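Local coordinates for FAD linked oxidase-like protein (Myceliophthora thermophila, PDB 5L6G), which oxidises the C1 hydroxyl of xylooligosaccharides and related sugars to lactones, using a bicovalently bound FAD and reducing oxygen to hydrogen peroxide, at residues Ala76-Asn88 / Leu480-Val492. Sequence-based numbering, arbitrary orientation.
Sequences AVLCAAEVGVKAN and LDPTELFYYPQAV
Three carbonyls of 480-492, those of Glu484, Leu485 and Tyr487, accept from Lys86, Ala87 and Asn88 in turn. Ala87 N gives the one backbone bond across the contact, 2.9 Å to Leu485 O and nearly straight at 165°. Lys86 is bent at chi2 (-59°), which carries its chain past Tyr487 CB and sets NZ 2.8 Å from Glu484 O, above the carbonyl plane. Asn88 ND2 reaches Tyr487 O at 3.0 Å; Tyr487 O lies in the plane of the Asn88 amide, while ND2 sits above the carbonyl plane of Tyr487. Asn88 OD1 is hydrogen-bonded to His107 ND1, so both ends of the amide have partners. The Asp481 carboxylate binds the backbone of its own segment: OD1 accepts from Leu485 N and OD2 from Phe486 N. OD2 also forms a salt bridge with Lys477. Leu485 fills the apolar side. Its CD2 lies 3.6 Å from Val77 CG1, and its CD1 packs on Ala80 CB at 3.9 Å. The Phe486 ring turns its edge to Ala87 O, with CD1 at 3.2 Å. The contact thus joins helix 70-83 and edge strand 87-90 of the FAD-binding region to the C-terminal berberine-like segment. All three acceptors across it are loop carbonyls, so the fit probably depends on the backbone path, with Lys86 the one charged group bonding across.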
loop_
_atom_site.group_PDB
_atom_site.type_symbol
_atom_site.label_atom_id
_atom_site.label_comp_id
_atom_site.label_asym_id
_atom_site.label_seq_id
_atom_site.Cartn_x
_atom_site.Cartn_y
_atom_site.Cartn_z
ATOM N N ALA A 76 -7.946 21.073 -13.579
ATOM C CA ALA A 76 -8.979 20.108 -13.199
ATOM C C ALA A 76 -9.427 20.350 -11.769
ATOM O O ALA A 76 -10.628 20.415 -11.486
ATOM C CB ALA A 76 -8.489 18.676 -13.352
ATOM N N VAL A 77 -8.466 20.506 -10.870
ATOM C CA VAL A 77 -8.787 20.765 -9.472
ATOM C C VAL A 77 -9.639 22.030 -9.324
ATOM O O VAL A 77 -10.669 22.029 -8.627
ATOM C CB VAL A 77 -7.520 20.891 -8.633
ATOM C CG1 VAL A 77 -7.820 21.504 -7.263
ATOM C CG2 VAL A 77 -6.876 19.519 -8.477
ATOM N N LEU A 78 -9.228 23.101 -10.000
ATOM C CA LEU A 78 -9.953 24.350 -9.914
ATOM C C LEU A 78 -11.378 24.211 -10.424
ATOM O O LEU A 78 -12.306 24.828 -9.869
ATOM C CB LEU A 78 -9.239 25.419 -10.713
ATOM C CG LEU A 78 -7.990 25.946 -10.034
ATOM C CD1 LEU A 78 -7.053 26.581 -11.064
ATOM C CD2 LEU A 78 -8.384 26.966 -8.965
ATOM N N CYS A 79 -11.543 23.398 -11.466
ATOM C CA CYS A 79 -12.857 23.177 -12.057
ATOM C C CYS A 79 -13.801 22.511 -11.059
ATOM O O CYS A 79 -14.941 22.944 -10.892
ATOM C CB CYS A 79 -12.752 22.368 -13.347
ATOM S SG CYS A 79 -12.507 23.444 -14.766
ATOM N N ALA A 80 -13.303 21.475 -10.396
ATOM C CA ALA A 80 -14.043 20.809 -9.336
ATOM C C ALA A 80 -14.438 21.790 -8.260
ATOM O O ALA A 80 -15.571 21.776 -7.806
ATOM C CB ALA A 80 -13.229 19.695 -8.728
ATOM N N ALA A 81 -13.495 22.615 -7.835
ATOM C CA ALA A 81 -13.774 23.615 -6.810
ATOM C C ALA A 81 -14.839 24.615 -7.271
ATOM O O ALA A 81 -15.761 24.921 -6.522
ATOM C CB ALA A 81 -12.512 24.356 -6.428
ATOM N N GLU A 82 -14.669 25.146 -8.479
ATOM C CA GLU A 82 -15.581 26.131 -9.040
ATOM C C GLU A 82 -16.993 25.560 -9.255
ATOM O O GLU A 82 -17.989 26.208 -8.940
ATOM C CB GLU A 82 -14.975 26.689 -10.348
ATOM C CG GLU A 82 -15.868 27.559 -11.216
ATOM C CD GLU A 82 -15.140 28.019 -12.479
ATOM O OE1 GLU A 82 -13.881 28.022 -12.478
ATOM O OE2 GLU A 82 -15.826 28.348 -13.472
ATOM N N VAL A 83 -17.059 24.355 -9.805
ATOM C CA VAL A 83 -18.321 23.708 -10.154
ATOM C C VAL A 83 -19.012 23.141 -8.912
ATOM O O VAL A 83 -20.247 23.163 -8.820
ATOM C CB VAL A 83 -18.059 22.625 -11.224
ATOM C CG1 VAL A 83 -19.155 21.583 -11.295
ATOM C CG2 VAL A 83 -17.855 23.291 -12.573
ATOM N N GLY A 84 -18.221 22.637 -7.963
ATOM C CA GLY A 84 -18.759 22.172 -6.696
ATOM C C GLY A 84 -18.974 20.683 -6.723
ATOM O O GLY A 84 -20.041 20.190 -6.366
ATOM N N VAL A 85 -17.950 19.959 -7.169
ATOM C CA VAL A 85 -17.928 18.519 -7.095
ATOM C C VAL A 85 -16.609 18.152 -6.419
ATOM O O VAL A 85 -15.678 18.954 -6.352
ATOM C CB VAL A 85 -18.080 17.829 -8.484
ATOM C CG1 VAL A 85 -19.437 18.172 -9.127
ATOM C CG2 VAL A 85 -16.943 18.197 -9.434
ATOM N N LYS A 86 -16.559 16.955 -5.870
ATOM C CA LYS A 86 -15.359 16.460 -5.232
ATOM C C LYS A 86 -14.424 15.968 -6.322
ATOM O O LYS A 86 -14.875 15.695 -7.441
ATOM C CB LYS A 86 -15.705 15.339 -4.265
ATOM C CG LYS A 86 -16.665 15.750 -3.168
ATOM C CD LYS A 86 -16.132 16.893 -2.326
ATOM C CE LYS A 86 -17.081 17.186 -1.168
ATOM N NZ LYS A 86 -16.579 18.255 -0.257
ATOM N N ALA A 87 -13.127 15.887 -6.013
ATOM C CA ALA A 87 -12.140 15.437 -6.978
ATOM C C ALA A 87 -11.171 14.510 -6.307
ATOM O O ALA A 87 -10.781 14.759 -5.165
ATOM C CB ALA A 87 -11.389 16.626 -7.562
ATOM N N ASN A 88 -10.781 13.433 -6.990
ATOM C CA ASN A 88 -9.744 12.548 -6.467
ATOM C C ASN A 88 -8.785 12.149 -7.554
ATOM O O ASN A 88 -9.217 11.861 -8.650
ATOM C CB ASN A 88 -10.370 11.271 -5.879
ATOM C CG ASN A 88 -11.522 11.570 -4.975
ATOM O OD1 ASN A 88 -12.671 11.677 -5.429
ATOM N ND2 ASN A 88 -11.229 11.789 -3.699
ATOM N N LEU A 480 -5.147 22.991 4.742
ATOM C CA LEU A 480 -4.868 22.800 3.322
ATOM C C LEU A 480 -6.094 22.469 2.482
ATOM O O LEU A 480 -6.124 22.806 1.302
ATOM C CB LEU A 480 -3.789 21.733 3.114
ATOM C CG LEU A 480 -2.393 22.075 3.660
ATOM C CD1 LEU A 480 -1.408 20.959 3.336
ATOM C CD2 LEU A 480 -1.868 23.384 3.110
ATOM N N ASP A 481 -7.090 21.814 3.063
ATOM C CA ASP A 481 -8.298 21.469 2.306
ATOM C C ASP A 481 -9.555 21.594 3.165
ATOM O O ASP A 481 -10.285 20.611 3.367
ATOM C CB ASP A 481 -8.161 20.072 1.726
ATOM C CG ASP A 481 -9.326 19.691 0.824
ATOM O OD1 ASP A 481 -10.011 20.605 0.317
ATOM O OD2 ASP A 481 -9.565 18.487 0.625
ATOM N N PRO A 482 -9.814 22.801 3.675
ATOM C CA PRO A 482 -10.954 23.004 4.574
ATOM C C PRO A 482 -12.319 22.668 3.976
ATOM O O PRO A 482 -13.237 22.322 4.724
ATOM C CB PRO A 482 -10.902 24.506 4.880
ATOM C CG PRO A 482 -10.192 25.101 3.720
ATOM C CD PRO A 482 -9.141 24.073 3.367
ATOM N N THR A 483 -12.472 22.798 2.660
ATOM C CA THR A 483 -13.751 22.463 2.026
ATOM C C THR A 483 -13.841 20.971 1.680
ATOM O O THR A 483 -14.869 20.513 1.196
ATOM C CB THR A 483 -14.023 23.296 0.753
ATOM O OG1 THR A 483 -13.188 22.839 -0.314
ATOM C CG2 THR A 483 -13.780 24.774 0.994
ATOM N N GLU A 484 -12.776 20.209 1.930
ATOM C CA GLU A 484 -12.754 18.785 1.636
ATOM C C GLU A 484 -13.040 18.506 0.175
ATOM O O GLU A 484 -13.841 17.629 -0.176
ATOM C CB GLU A 484 -13.724 18.001 2.519
ATOM C CG GLU A 484 -13.494 18.202 4.008
ATOM C CD GLU A 484 -14.323 17.252 4.827
ATOM O OE1 GLU A 484 -14.053 16.048 4.777
ATOM O OE2 GLU A 484 -15.257 17.709 5.490
ATOM N N LEU A 485 -12.379 19.261 -0.684
ATOM C CA LEU A 485 -12.459 18.993 -2.105
ATOM C C LEU A 485 -12.055 17.562 -2.432
ATOM O O LEU A 485 -12.651 16.930 -3.310
ATOM C CB LEU A 485 -11.575 19.960 -2.896
ATOM C CG LEU A 485 -11.685 19.789 -4.408
ATOM C CD1 LEU A 485 -13.048 20.253 -4.875
ATOM C CD2 LEU A 485 -10.610 20.571 -5.132
ATOM N N PHE A 486 -11.044 17.059 -1.731
ATOM C CA PHE A 486 -10.518 15.716 -1.990
ATOM C C PHE A 486 -11.192 14.623 -1.164
ATOM O O PHE A 486 -10.599 13.588 -0.897
ATOM C CB PHE A 486 -9.007 15.715 -1.767
ATOM C CG PHE A 486 -8.282 16.699 -2.640
ATOM C CD1 PHE A 486 -8.357 16.593 -4.025
ATOM C CD2 PHE A 486 -7.534 17.718 -2.092
ATOM C CE1 PHE A 486 -7.683 17.489 -4.855
ATOM C CE2 PHE A 486 -6.867 18.620 -2.906
ATOM C CZ PHE A 486 -6.939 18.506 -4.287
ATOM N N TYR A 487 -12.455 14.849 -0.830
ATOM C CA TYR A 487 -13.225 13.964 0.015
ATOM C C TYR A 487 -13.325 12.577 -0.579
ATOM O O TYR A 487 -13.480 12.413 -1.778
ATOM C CB TYR A 487 -14.647 14.532 0.216
ATOM C CG TYR A 487 -15.552 13.548 0.902
ATOM C CD1 TYR A 487 -15.530 13.418 2.276
ATOM C CD2 TYR A 487 -16.363 12.676 0.166
ATOM C CE1 TYR A 487 -16.329 12.498 2.918
ATOM C CE2 TYR A 487 -17.171 11.751 0.801
ATOM C CZ TYR A 487 -17.133 11.650 2.180
ATOM O OH TYR A 487 -17.910 10.728 2.848
ATOM N N TYR A 488 -13.211 11.583 0.289
ATOM C CA TYR A 488 -13.684 10.249 0.017
ATOM C C TYR A 488 -14.164 9.711 1.359
ATOM O O TYR A 488 -13.907 10.337 2.375
ATOM C CB TYR A 488 -12.637 9.370 -0.647
ATOM C CG TYR A 488 -11.341 9.178 0.095
ATOM C CD1 TYR A 488 -10.310 10.105 -0.014
ATOM C CD2 TYR A 488 -11.122 8.046 0.836
ATOM C CE1 TYR A 488 -9.082 9.903 0.620
ATOM C CE2 TYR A 488 -9.909 7.842 1.480
ATOM C CZ TYR A 488 -8.898 8.777 1.376
ATOM O OH TYR A 488 -7.687 8.520 2.006
ATOM N N PRO A 489 -14.894 8.589 1.359
ATOM C CA PRO A 489 -15.611 8.201 2.589
ATOM C C PRO A 489 -14.747 7.865 3.805
ATOM O O PRO A 489 -15.258 7.837 4.915
ATOM C CB PRO A 489 -16.428 6.995 2.133
ATOM C CG PRO A 489 -16.722 7.317 0.692
ATOM C CD PRO A 489 -15.409 7.844 0.193
ATOM N N GLN A 490 -13.450 7.628 3.598
ATOM C CA GLN A 490 -12.526 7.483 4.716
ATOM C C GLN A 490 -11.453 8.557 4.761
ATOM O O GLN A 490 -10.379 8.343 5.332
ATOM C CB GLN A 490 -11.916 6.085 4.717
ATOM C CG GLN A 490 -12.980 5.007 4.897
ATOM C CD GLN A 490 -12.408 3.611 4.942
ATOM O OE1 GLN A 490 -11.312 3.360 4.445
ATOM N NE2 GLN A 490 -13.158 2.684 5.516
ATOM N N ALA A 491 -11.752 9.726 4.198
ATOM C CA ALA A 491 -10.839 10.857 4.273
ATOM C C ALA A 491 -10.762 11.410 5.691
ATOM O O ALA A 491 -11.739 11.395 6.465
ATOM C CB ALA A 491 -11.224 11.967 3.317
ATOM N N VAL A 492 -9.580 11.932 6.000
ATOM C CA VAL A 492 -9.366 12.685 7.219
ATOM C C VAL A 492 -10.333 13.868 7.261
ATOM O O VAL A 492 -10.453 14.596 6.285
ATOM C CB VAL A 492 -7.931 13.203 7.292
ATOM C CG1 VAL A 492 -7.767 14.162 8.450
ATOM C CG2 VAL A 492 -6.967 12.010 7.435
#